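Local coordinates for protein telomerase reverse transcriptase (Candida albicans SC5314, PDB 6ZDQ) that probably extends chromosome ends as the reverse transcriptase of telomerase, copying a template in the enzyme's RNA component into telomeric DNA repeats, at residues Gln284-Lys289 with Glu356-Gln361; Asp362-Tyr367 with Ala418-Asn423; Ser30-Gly35 with Glu152-Phe157. All blocks are in the same frame, centred on the assembly; numbering follows the deposited sequence.

Contact 1: residues Gln284-Lys289 with Glu356-Gln361; sequences QILRLK and ELFENQ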
loop_
_atom_site.group_PDB
_atom_site.type_symbol
_atom_site.label_atom_id
_atom_site.label_comp_id
_atom_site.label_asym_id
_atom_site.label_seq_id
_atom_site.Cartn_x
_atom_site.Cartn_y
_atom_site.Cartn_z
ATOM N N GLN A 284 -4.764 3.575 -20.080
ATOM C CA GLN A 284 -5.049 2.342 -20.809
ATOM C C GLN A 284 -4.388 2.352 -22.182
ATOM O O GLN A 284 -3.742 1.375 -22.579
ATOM C CB GLN A 284 -6.559 2.148 -20.941
ATOM C CG GLN A 284 -7.244 1.668 -19.671
ATOM C CD GLN A 284 -6.883 0.238 -19.320
ATOM O OE1 GLN A 284 -7.425 -0.708 -19.891
ATOM N NE2 GLN A 284 -5.964 0.074 -18.376
ATOM N N ILE A 285 -4.545 3.450 -22.924
ATOM C CA ILE A 285 -3.967 3.539 -24.263
ATOM C C ILE A 285 -2.447 3.472 -24.198
ATOM O O ILE A 285 -1.807 2.756 -24.980
ATOM C CB ILE A 285 -4.452 4.820 -24.966
ATOM C CG1 ILE A 285 -5.974 4.791 -25.125
ATOM C CG2 ILE A 285 -3.774 4.982 -26.318
ATOM C CD1 ILE A 285 -6.558 6.067 -25.685
ATOM N N LEU A 286 -1.842 4.213 -23.265
ATOM C CA LEU A 286 -0.390 4.177 -23.125
ATOM C C LEU A 286 0.087 2.798 -22.687
ATOM O O LEU A 286 1.119 2.312 -23.165
ATOM C CB LEU A 286 0.069 5.250 -22.139
ATOM C CG LEU A 286 -0.164 6.698 -22.576
ATOM C CD1 LEU A 286 0.426 7.673 -21.570
ATOM C CD2 LEU A 286 0.416 6.935 -23.963
ATOM N N ARG A 287 -0.651 2.151 -21.781
ATOM C CA ARG A 287 -0.334 0.773 -21.424
ATOM C C ARG A 287 -0.534 -0.169 -22.603
ATOM O O ARG A 287 0.173 -1.176 -22.717
ATOM C CB ARG A 287 -1.188 0.326 -20.237
ATOM C CG ARG A 287 -0.436 0.237 -18.920
ATOM C CD ARG A 287 -1.391 0.120 -17.742
ATOM N NE ARG A 287 -1.969 1.411 -17.378
ATOM C CZ ARG A 287 -1.433 2.244 -16.490
ATOM N NH1 ARG A 287 -0.305 1.920 -15.871
ATOM N NH2 ARG A 287 -2.023 3.400 -16.217
ATOM N N LEU A 288 -1.484 0.142 -23.488
ATOM C CA LEU A 288 -1.721 -0.711 -24.647
ATOM C C LEU A 288 -0.627 -0.540 -25.695
ATOM O O LEU A 288 -0.201 -1.518 -26.321
ATOM C CB LEU A 288 -3.093 -0.412 -25.248
ATOM C CG LEU A 288 -3.571 -1.399 -26.311
ATOM C CD1 LEU A 288 -3.695 -2.791 -25.711
ATOM C CD2 LEU A 288 -4.891 -0.942 -26.908
ATOM N N LYS A 289 -0.163 0.695 -25.905
ATOM C CA LYS A 289 0.908 0.927 -26.869
ATOM C C LYS A 289 2.198 0.242 -26.434
ATOM O O LYS A 289 2.915 -0.333 -27.261
ATOM C CB LYS A 289 1.133 2.427 -27.058
ATOM C CG LYS A 289 0.084 3.108 -27.919
ATOM C CD LYS A 289 0.107 2.561 -29.337
ATOM C CE LYS A 289 -0.920 3.256 -30.216
ATOM N NZ LYS A 289 -0.918 2.714 -31.603
ATOM N N GLU A 356 6.504 8.684 -30.525
ATOM C CA GLU A 356 6.846 7.550 -31.377
ATOM C C GLU A 356 5.812 6.436 -31.297
ATOM O O GLU A 356 5.738 5.605 -32.208
ATOM C CB GLU A 356 8.228 7.005 -31.007
ATOM C CG GLU A 356 9.371 7.972 -31.265
ATOM C CD GLU A 356 10.721 7.397 -30.879
ATOM O OE1 GLU A 356 10.838 6.155 -30.798
ATOM O OE2 GLU A 356 11.663 8.185 -30.652
ATOM N N LEU A 357 5.018 6.394 -30.224
ATOM C CA LEU A 357 3.937 5.422 -30.137
ATOM C C LEU A 357 2.821 5.715 -31.128
ATOM O O LEU A 357 2.073 4.802 -31.491
ATOM C CB LEU A 357 3.368 5.393 -28.716
ATOM C CG LEU A 357 4.348 5.154 -27.565
ATOM C CD1 LEU A 357 3.630 5.228 -26.227
ATOM C CD2 LEU A 357 5.048 3.817 -27.724
ATOM N N PHE A 358 2.695 6.966 -31.574
ATOM C CA PHE A 358 1.625 7.375 -32.474
ATOM C C PHE A 358 2.141 7.866 -33.822
ATOM O O PHE A 358 1.352 8.374 -34.627
ATOM C CB PHE A 358 0.766 8.459 -31.816
ATOM C CG PHE A 358 0.163 8.041 -30.505
ATOM C CD1 PHE A 358 -1.059 7.390 -30.467
ATOM C CD2 PHE A 358 0.818 8.299 -29.310
ATOM C CE1 PHE A 358 -1.618 7.004 -29.263
ATOM C CE2 PHE A 358 0.264 7.916 -28.101
ATOM C CZ PHE A 358 -0.955 7.267 -28.078
ATOM N N GLU A 359 3.443 7.733 -34.091
ATOM C CA GLU A 359 3.975 8.186 -35.373
ATOM C C GLU A 359 3.552 7.268 -36.512
ATOM O O GLU A 359 3.448 7.714 -37.660
ATOM C CB GLU A 359 5.500 8.293 -35.308
ATOM C CG GLU A 359 6.219 6.968 -35.104
ATOM C CD GLU A 359 7.729 7.116 -35.112
ATOM O OE1 GLU A 359 8.217 8.259 -35.240
ATOM O OE2 GLU A 359 8.430 6.089 -34.991
ATOM N N ASN A 360 3.311 5.987 -36.219
ATOM C CA ASN A 360 2.867 5.060 -37.257
ATOM C C ASN A 360 1.472 5.418 -37.760
ATOM O O ASN A 360 1.184 5.285 -38.955
ATOM C CB ASN A 360 2.895 3.626 -36.728
ATOM C CG ASN A 360 4.200 3.284 -36.032
ATOM O OD1 ASN A 360 4.325 3.428 -34.815
ATOM N ND2 ASN A 360 5.180 2.825 -36.803
ATOM N N GLN A 361 0.596 5.872 -36.865
ATOM C CA GLN A 361 -0.779 6.195 -37.213
ATOM C C GLN A 361 -0.900 7.664 -37.620
ATOM O O GLN A 361 0.056 8.439 -37.554
ATOM C CB GLN A 361 -1.714 5.866 -36.049
ATOM C CG GLN A 361 -1.764 4.388 -35.672
ATOM C CD GLN A 361 -0.606 3.960 -34.788
ATOM O OE1 GLN A 361 -0.014 4.776 -34.080
ATOM N NE2 GLN A 361 -0.275 2.675 -34.828
#

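Contact 2: residues Asp362-Tyr367 with Ala418-Asn423; sequences DNKTSY and ALQKGN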
loop_
_atom_site.group_PDB
_atom_site.type_symbol
_atom_site.label_atom_id
_atom_site.label_comp_id
_atom_site.label_asym_id
_atom_site.label_seq_id
_atom_site.Cartn_x
_atom_site.Cartn_y
_atom_site.Cartn_z
ATOM N N ASP A 362 -2.098 8.051 -38.053
ATOM C CA ASP A 362 -2.354 9.412 -38.499
ATOM C C ASP A 362 -2.552 10.340 -37.301
ATOM O O ASP A 362 -2.499 9.930 -36.139
ATOM C CB ASP A 362 -3.565 9.445 -39.428
ATOM C CG ASP A 362 -3.284 8.807 -40.772
ATOM O OD1 ASP A 362 -2.165 8.990 -41.297
ATOM O OD2 ASP A 362 -4.180 8.120 -41.306
ATOM N N ASN A 363 -2.782 11.622 -37.597
ATOM C CA ASN A 363 -2.921 12.616 -36.538
ATOM C C ASN A 363 -4.244 12.481 -35.795
ATOM O O ASN A 363 -4.316 12.796 -34.602
ATOM C CB ASN A 363 -2.777 14.022 -37.119
ATOM C CG ASN A 363 -1.383 14.290 -37.650
ATOM O OD1 ASN A 363 -0.394 13.794 -37.108
ATOM N ND2 ASN A 363 -1.297 15.074 -38.717
ATOM N N LYS A 364 -5.297 12.026 -36.471
ATOM C CA LYS A 364 -6.604 11.820 -35.851
ATOM C C LYS A 364 -6.972 10.346 -36.012
ATOM O O LYS A 364 -7.545 9.935 -37.024
ATOM C CB LYS A 364 -7.666 12.755 -36.456
ATOM C CG LYS A 364 -7.698 12.802 -37.977
ATOM C CD LYS A 364 -8.873 13.629 -38.470
ATOM C CE LYS A 364 -9.141 13.383 -39.946
ATOM N NZ LYS A 364 -9.531 11.970 -40.211
ATOM N N THR A 365 -6.635 9.547 -35.001
ATOM C CA THR A 365 -6.910 8.116 -35.023
ATOM C C THR A 365 -8.162 7.738 -34.245
ATOM O O THR A 365 -8.795 6.727 -34.570
ATOM C CB THR A 365 -5.712 7.339 -34.462
ATOM O OG1 THR A 365 -4.496 7.932 -34.933
ATOM C CG2 THR A 365 -5.759 5.886 -34.916
ATOM N N SER A 366 -8.536 8.529 -33.237
ATOM C CA SER A 366 -9.768 8.334 -32.472
ATOM C C SER A 366 -9.813 6.952 -31.814
ATOM O O SER A 366 -10.660 6.112 -32.122
ATOM C CB SER A 366 -11.001 8.566 -33.354
ATOM O OG SER A 366 -12.197 8.386 -32.617
ATOM N N TYR A 367 -8.869 6.725 -30.903
ATOM C CA TYR A 367 -8.856 5.484 -30.138
ATOM C C TYR A 367 -10.095 5.391 -29.253
ATOM O O TYR A 367 -10.542 6.385 -28.674
ATOM C CB TYR A 367 -7.587 5.400 -29.285
ATOM C CG TYR A 367 -6.302 5.419 -30.085
ATOM C CD1 TYR A 367 -5.687 6.618 -30.420
ATOM C CD2 TYR A 367 -5.703 4.238 -30.504
ATOM C CE1 TYR A 367 -4.514 6.640 -31.153
ATOM C CE2 TYR A 367 -4.530 4.250 -31.237
ATOM C CZ TYR A 367 -3.940 5.454 -31.558
ATOM O OH TYR A 367 -2.773 5.471 -32.289
ATOM N N ALA A 418 -13.985 8.250 -26.644
ATOM C CA ALA A 418 -13.223 8.439 -27.873
ATOM C C ALA A 418 -12.199 9.545 -27.647
ATOM O O ALA A 418 -12.566 10.709 -27.451
ATOM C CB ALA A 418 -14.146 8.776 -29.042
ATOM N N LEU A 419 -10.918 9.181 -27.668
ATOM C CA LEU A 419 -9.820 10.125 -27.511
ATOM C C LEU A 419 -8.946 10.094 -28.756
ATOM O O LEU A 419 -8.511 9.020 -29.187
ATOM C CB LEU A 419 -8.985 9.802 -26.266
ATOM C CG LEU A 419 -9.695 9.886 -24.914
ATOM C CD1 LEU A 419 -8.725 9.558 -23.793
ATOM C CD2 LEU A 419 -10.311 11.262 -24.705
ATOM N N GLN A 420 -8.694 11.266 -29.330
ATOM C CA GLN A 420 -7.848 11.386 -30.507
ATOM C C GLN A 420 -6.384 11.555 -30.110
ATOM O O GLN A 420 -6.058 11.892 -28.971
ATOM C CB GLN A 420 -8.294 12.558 -31.382
ATOM C CG GLN A 420 -9.434 12.220 -32.334
ATOM C CD GLN A 420 -9.575 13.229 -33.458
ATOM O OE1 GLN A 420 -8.933 14.278 -33.450
ATOM N NE2 GLN A 420 -10.416 12.912 -34.437
ATOM N N LYS A 421 -5.498 11.304 -31.080
ATOM C CA LYS A 421 -4.061 11.383 -30.828
ATOM C C LYS A 421 -3.650 12.763 -30.325
ATOM O O LYS A 421 -2.834 12.877 -29.403
ATOM C CB LYS A 421 -3.293 11.024 -32.100
ATOM C CG LYS A 421 -1.817 11.377 -32.060
ATOM C CD LYS A 421 -1.175 11.208 -33.425
ATOM C CE LYS A 421 0.258 11.710 -33.428
ATOM N NZ LYS A 421 0.893 11.560 -34.765
ATOM N N GLY A 422 -4.194 13.822 -30.926
ATOM C CA GLY A 422 -3.847 15.166 -30.493
ATOM C C GLY A 422 -4.180 15.423 -29.036
ATOM O O GLY A 422 -3.388 16.019 -28.302
ATOM N N ASN A 423 -5.364 14.988 -28.599
ATOM C CA ASN A 423 -5.754 15.176 -27.204
ATOM C C ASN A 423 -4.878 14.352 -26.267
ATOM O O ASN A 423 -4.501 14.824 -25.188
ATOM C CB ASN A 423 -7.227 14.816 -27.022
ATOM C CG ASN A 423 -8.112 15.433 -28.087
ATOM O OD1 ASN A 423 -8.835 14.729 -28.793
ATOM N ND2 ASN A 423 -8.053 16.753 -28.215
#

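Contact 3: residues Ser30-Gly35 with Glu152-Phe157; sequences SKRYRG and ELRTAF. With nucleotides of chain B.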
loop_
_atom_site.group_PDB
_atom_site.type_symbol
_atom_site.label_atom_id
_atom_site.label_comp_id
_atom_site.label_asym_id
_atom_site.label_seq_id
_atom_site.Cartn_x
_atom_site.Cartn_y
_atom_site.Cartn_z
ATOM N N SER A 30 -36.899 18.178 22.856
ATOM C CA SER A 30 -36.281 17.049 23.539
ATOM C C SER A 30 -35.435 17.515 24.719
ATOM O O SER A 30 -34.718 18.515 24.639
ATOM C CB SER A 30 -35.423 16.247 22.560
ATOM O OG SER A 30 -34.769 15.170 23.209
ATOM N N LYS A 31 -35.527 16.772 25.824
ATOM C CA LYS A 31 -34.746 17.040 27.026
ATOM C C LYS A 31 -33.796 15.899 27.365
ATOM O O LYS A 31 -33.134 15.945 28.408
ATOM C CB LYS A 31 -35.672 17.311 28.216
ATOM C CG LYS A 31 -36.675 18.426 27.990
ATOM C CD LYS A 31 -37.553 18.620 29.215
ATOM C CE LYS A 31 -38.572 19.729 29.008
ATOM N NZ LYS A 31 -39.371 19.961 30.242
ATOM N N ARG A 32 -33.715 14.878 26.510
ATOM C CA ARG A 32 -32.888 13.712 26.804
ATOM C C ARG A 32 -31.408 14.073 26.859
ATOM O O ARG A 32 -30.658 13.517 27.671
ATOM C CB ARG A 32 -33.141 12.626 25.756
ATOM C CG ARG A 32 -32.061 11.563 25.670
ATOM C CD ARG A 32 -32.481 10.425 24.759
ATOM N NE ARG A 32 -33.595 9.667 25.321
ATOM C CZ ARG A 32 -33.452 8.651 26.165
ATOM N NH1 ARG A 32 -32.242 8.274 26.550
ATOM N NH2 ARG A 32 -34.519 8.016 26.629
ATOM N N TYR A 33 -30.974 15.009 26.023
ATOM C CA TYR A 33 -29.559 15.311 25.862
ATOM C C TYR A 33 -29.083 16.435 26.773
ATOM O O TYR A 33 -27.981 16.956 26.568
ATOM C CB TYR A 33 -29.269 15.648 24.397
ATOM C CG TYR A 33 -29.726 14.560 23.455
ATOM C CD1 TYR A 33 -28.905 13.480 23.162
ATOM C CD2 TYR A 33 -30.988 14.601 22.875
ATOM C CE1 TYR A 33 -29.322 12.476 22.311
ATOM C CE2 TYR A 33 -31.413 13.602 22.024
ATOM C CZ TYR A 33 -30.577 12.543 21.745
ATOM O OH TYR A 33 -30.998 11.548 20.895
ATOM N N ARG A 34 -29.887 16.825 27.766
ATOM C CA ARG A 34 -29.429 17.804 28.748
ATOM C C ARG A 34 -28.226 17.282 29.524
ATOM O O ARG A 34 -27.264 18.021 29.765
ATOM C CB ARG A 34 -30.566 18.164 29.704
ATOM C CG ARG A 34 -31.728 18.893 29.050
ATOM C CD ARG A 34 -32.758 19.317 30.085
ATOM N NE ARG A 34 -33.829 20.121 29.502
ATOM C CZ ARG A 34 -34.784 20.718 30.207
ATOM N NH1 ARG A 34 -34.805 20.605 31.529
ATOM N NH2 ARG A 34 -35.717 21.432 29.594
ATOM N N GLY A 35 -28.264 16.009 29.926
ATOM C CA GLY A 35 -27.152 15.445 30.676
ATOM C C GLY A 35 -25.860 15.415 29.883
ATOM O O GLY A 35 -24.776 15.610 30.437
ATOM N N GLU A 152 -33.233 1.172 23.459
ATOM C CA GLU A 152 -32.769 1.321 22.083
ATOM C C GLU A 152 -32.189 2.711 21.845
ATOM O O GLU A 152 -31.122 2.850 21.234
ATOM C CB GLU A 152 -33.911 1.043 21.105
ATOM C CG GLU A 152 -34.434 -0.388 21.137
ATOM C CD GLU A 152 -35.638 -0.586 20.236
ATOM O OE1 GLU A 152 -35.995 0.366 19.512
ATOM O OE2 GLU A 152 -36.227 -1.688 20.253
ATOM N N LEU A 153 -32.871 3.751 22.329
ATOM C CA LEU A 153 -32.395 5.114 22.111
ATOM C C LEU A 153 -31.059 5.353 22.805
ATOM O O LEU A 153 -30.158 5.973 22.229
ATOM C CB LEU A 153 -33.447 6.117 22.585
ATOM C CG LEU A 153 -33.219 7.591 22.247
ATOM C CD1 LEU A 153 -32.685 7.752 20.838
ATOM C CD2 LEU A 153 -34.514 8.360 22.406
ATOM N N ARG A 154 -30.908 4.866 24.042
ATOM C CA ARG A 154 -29.623 4.987 24.725
ATOM C C ARG A 154 -28.546 4.146 24.054
ATOM O O ARG A 154 -27.369 4.526 24.071
ATOM C CB ARG A 154 -29.756 4.589 26.195
ATOM C CG ARG A 154 -30.682 5.476 27.000
ATOM C CD ARG A 154 -30.405 5.356 28.484
ATOM N NE ARG A 154 -31.468 5.948 29.290
ATOM C CZ ARG A 154 -31.429 6.052 30.614
ATOM N NH1 ARG A 154 -30.375 5.608 31.286
ATOM N NH2 ARG A 154 -32.443 6.604 31.266
ATOM N N THR A 155 -28.919 2.999 23.481
ATOM C CA THR A 155 -27.940 2.163 22.791
ATOM C C THR A 155 -27.376 2.872 21.567
ATOM O O THR A 155 -26.166 2.821 21.313
ATOM C CB THR A 155 -28.572 0.829 22.392
ATOM O OG1 THR A 155 -29.045 0.150 23.562
ATOM C CG2 THR A 155 -27.550 -0.049 21.682
ATOM N N ALA A 156 -28.237 3.532 20.791
ATOM C CA ALA A 156 -27.763 4.290 19.637
ATOM C C ALA A 156 -26.891 5.459 20.075
ATOM O O ALA A 156 -25.820 5.700 19.505
ATOM C CB ALA A 156 -28.947 4.779 18.805
ATOM N N PHE A 157 -27.340 6.203 21.089
ATOM C CA PHE A 157 -26.573 7.351 21.563
ATOM C C PHE A 157 -25.206 6.927 22.092
ATOM O O PHE A 157 -24.195 7.580 21.809
ATOM C CB PHE A 157 -27.359 8.096 22.642
ATOM C CG PHE A 157 -26.807 9.456 22.965
ATOM C CD1 PHE A 157 -26.021 10.137 22.049
ATOM C CD2 PHE A 157 -27.066 10.049 24.190
ATOM C CE1 PHE A 157 -25.509 11.383 22.346
ATOM C CE2 PHE A 157 -26.556 11.297 24.492
ATOM C CZ PHE A 157 -25.777 11.965 23.569
ATOM P P G B 20 -25.313 22.651 32.527
ATOM O OP1 G B 20 -24.988 21.486 33.386
ATOM O OP2 G B 20 -25.708 22.441 31.111
ATOM O "O5'" G B 20 -26.474 23.464 33.250
ATOM C "C5'" G B 20 -27.824 23.354 32.815
ATOM C "C4'" G B 20 -28.747 23.015 33.959
ATOM O "O4'" G B 20 -30.034 23.656 33.743
ATOM C "C3'" G B 20 -29.038 21.526 34.144
ATOM O "O3'" G B 20 -29.207 21.251 35.536
ATOM C "C2'" G B 20 -30.372 21.360 33.423
ATOM O "O2'" G B 20 -31.137 20.247 33.836
ATOM C "C1'" G B 20 -31.059 22.682 33.759
ATOM N N9 G B 20 -32.108 23.093 32.818
ATOM C C8 G B 20 -33.381 23.486 33.155
ATOM N N7 G B 20 -34.117 23.806 32.129
ATOM C C5 G B 20 -33.280 23.617 31.040
ATOM C C6 G B 20 -33.526 23.806 29.656
ATOM O O6 G B 20 -34.565 24.189 29.106
ATOM N N1 G B 20 -32.405 23.499 28.891
ATOM C C2 G B 20 -31.202 23.066 29.394
ATOM N N2 G B 20 -30.233 22.820 28.498
ATOM N N3 G B 20 -30.960 22.888 30.681
ATOM C C4 G B 20 -32.034 23.178 31.445
ATOM P P G B 22 -34.819 18.919 36.440
ATOM O OP1 G B 22 -35.969 18.058 36.063
ATOM O OP2 G B 22 -33.896 19.409 35.385
ATOM O "O5'" G B 22 -35.375 20.186 37.232
ATOM C "C5'" G B 22 -36.238 20.033 38.351
ATOM C "C4'" G B 22 -37.241 21.157 38.434
ATOM O "O4'" G B 22 -36.748 22.305 37.691
ATOM C "C3'" G B 22 -38.604 20.878 37.818
ATOM O "O3'" G B 22 -39.465 20.139 38.668
ATOM C "C2'" G B 22 -39.108 22.276 37.495
ATOM O "O2'" G B 22 -39.546 22.935 38.675
ATOM C "C1'" G B 22 -37.818 22.944 37.026
ATOM N N9 G B 22 -37.618 22.777 35.572
ATOM C C8 G B 22 -36.596 22.087 34.967
ATOM N N7 G B 22 -36.665 22.096 33.664
ATOM C C5 G B 22 -37.805 22.837 33.387
ATOM C C6 G B 22 -38.390 23.185 32.141
ATOM O O6 G B 22 -38.003 22.899 31.002
ATOM N N1 G B 22 -39.541 23.947 32.312
ATOM C C2 G B 22 -40.064 24.325 33.522
ATOM N N2 G B 22 -41.184 25.060 33.477
ATOM N N3 G B 22 -39.529 24.007 34.691
ATOM C C4 G B 22 -38.407 23.267 34.553
ATOM P P C B 9 -37.351 10.619 25.253
ATOM O OP1 C B 9 -36.029 11.225 24.957
ATOM O OP2 C B 9 -38.225 11.214 26.294
ATOM O "O5'" C B 9 -38.188 10.580 23.900
ATOM C "C5'" C B 9 -37.722 9.850 22.775
ATOM C "C4'" C B 9 -38.832 9.591 21.791
ATOM O "O4'" C B 9 -39.853 8.764 22.409
ATOM C "C3'" C B 9 -39.590 10.818 21.314
ATOM O "O3'" C B 9 -38.916 11.511 20.280
ATOM C "C2'" C B 9 -40.933 10.239 20.891
ATOM O "O2'" C B 9 -40.833 9.631 19.612
ATOM C "C1'" C B 9 -41.129 9.138 21.935
ATOM N N1 C B 9 -41.948 9.589 23.085
ATOM C C2 C B 9 -43.338 9.621 22.949
ATOM O O2 C B 9 -43.848 9.278 21.872
ATOM N N3 C B 9 -44.096 10.027 23.995
ATOM C C4 C B 9 -43.518 10.389 25.140
ATOM N N4 C B 9 -44.311 10.782 26.139
ATOM C C5 C B 9 -42.105 10.364 25.308
ATOM C C6 C B 9 -41.366 9.959 24.266
#

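Contact 1: residues Gln284-Lys289 with Glu356-Gln361
Lys289 lies across the loop formed by Leu357 and Phe358 and makes the largest part of this contact. Its chain turns at CG, with chi2 at -63°, and then runs straight to the amine. Near the backbone, Lys289 CB meets Leu357 CD1 at 3.8 Å, and the two side chains pass in opposite directions. Further out, Lys289 CE is 3.6 Å from Leu357 O. The same CE sits 3.9 Å from Phe358 CE1, at a slant to the ring.

The buried part is apolar, and the Lys289 methylenes on Leu357 belong to its close packing. Phe358 turns its edge to helix 263-296. Ile285 CG2 meets that edge near the ring plane, 4.0 Å from Phe358 CZ, and the two side chains cross at about a right angle. Ile285 CG2 stands opposite the backbone N (chi1 -62° for CG1), which brings this branch to the ring. Leu286 CD2 reaches the same edge at 4.3 Å from Phe358 CE2 and is equally far from Leu357 CD1. Leu286 also packs on Ile464 and Phe465, and Ile285 and Phe358 both touch Ile424.

The looser side is polar. The Lys289 amine leaves the apolar patch and ends next to the partly exposed Gln361 side chain. It also makes a weak hydrogen bond to Tyr367 OH.

The arrangement is a helix-on-loop contact in the reverse transcriptase region. The long helix 263-296 covers the loop that follows helix 347-356. Ile285 and Leu286 of the helix pack against the edge of the Phe358 ring, while the Lys289 amine extends toward Gln361 and Tyr367. Along the chain this loop lies between strand 332-337 and helix 460-477, consistent with the stretch where telomerases carry the insertion in the fingers domain.

Contact 2: residues Asp362-Tyr367 with Ala418-Asn423
Leu419 N donates to Tyr367 O at 3.0 Å, with an N-H...O angle of 160°. The return bond, Tyr367 N to Leu419 O, is weak because it is strongly bent, 119° at the hydrogen, although the atoms are 2.9 Å apart. Together they make an antiparallel, hydrogen-bonded pair of residues. Alongside, Ala418 CA makes a CA-H...O contact to Tyr367 O.

Lys421 supplies the other polar link. Its amine reaches Asn363 OD1 through a weak bond of 3.5 Å and also hydrogen-bonds to Phe358 O. With CG opposite the backbone N (chi1 167°) and the rest extended, the methylenes lie along the 362-363 backbone. Lys421 CB lies 3.2 Å from Asn363 O and Lys421 CD 3.3 Å from Asp362 O. The chain thus runs past two carbonyls before its amine reaches Asn363 OD1 and Phe358 O.

Outward from this, Ser366 has a left-handed backbone conformation just before the strand. Its CA comes 3.9 Å from Gln420 CG. The Gln420 amide lies against Lys364, with NE2 3.4 Å from Lys364 CB. Ser366 OG and Ala418 CB make a looser contact at the exposed margin. Leu419 O lies in plane at the edge of the Tyr367 ring, and Thr365 CG2 covers one face of that ring.

Gln420 is the N-cap residue of helix 421-434, so the chain passes from strand 417-419 directly into the helix. Strands 367-369 and 417-419 form a small two-stranded sheet at the surface. Tyr367 and Leu419 share one side of it and both touch Ile424. On that side helix 263-296 packs too, with Ile285 touching Tyr367, and Pro281 and Val282 touching Leu419.

Contact 3: residues Ser30-Gly35 with Glu152-Phe157
Arg32 and Arg154 bring their positive groups close together, with Arg32 NH1 3.7 Å from Arg154 NE and the guanidinium planes 61° apart. Arg32 NH1 also lies against the Arg154 CG methylene. The site is built for anions. Asp150 forms a salt bridge to each arginine, and Arg32 also donates to RNA phosphates. Its NE donates to OP1 of C9 of chain B at 2.9 Å. Its NH2 also bonds another phosphate. The bend at chi3, -67°, turns the guanidinium away from the run of its chain. Arg154 NH2 is held by Ala142 O.

Leu153 covers one face of the Arg32 guanidinium, with Leu153 CG 3.7 Å above the plane, and Leu153 CD2 packs on the C9 sugar. Next to Leu153, the edge of Tyr33 points at the face of Phe157. This is a T-shaped stack with centroids 4.8 Å apart and planes at 78°.

Arg34 turns to the RNA. Its NH1 and NH2 donate to N7 and O6 of G22 of chain B, at 3.2 and 3.1 Å, a two-pronged grip on the guanine edge. The G20 base covers one face of this guanidinium, and Lys31 CD the other. Lys31 NZ adds a weak bond to O6 of G22 and hydrogen-bonds the O6 of another guanine of the RNA.

The turn Lys31-Arg34 leads into helix 34-49, with Tyr33 at its N-cap position. Helix 148-177, part of the telomerase RNA-binding region, lies against this turn. Helix 11-21 completes the aromatic core: Leu15 touches both Tyr33 and Phe157, Leu19 joins Tyr33, and Ile18 joins Phe157.

How the contacts relate
Contact 3 comes first along the chain, then contact 1, then contact 2, without overlap. Contacts 1 and 2 are neighbours, with centres 10 Å apart, and 356-361 runs directly into 362-367. They share helix 263-296, the small sheet of strands 367-369 and 417-419, and helix 421-434. Tyr367 of contact 2 meets Phe358 and Lys289 of contact 1, and Lys421 bonds Phe358 O. Contact 3 is remote, its centre about 62 Å from contact 1 and 61 Å from contact 2. Contact 3 touches the RNA, whereas the nearest atoms of contacts 1 and 2 are about 21 and 27 Å from it. The RNA-contacting site and this reverse transcriptase region are therefore separate.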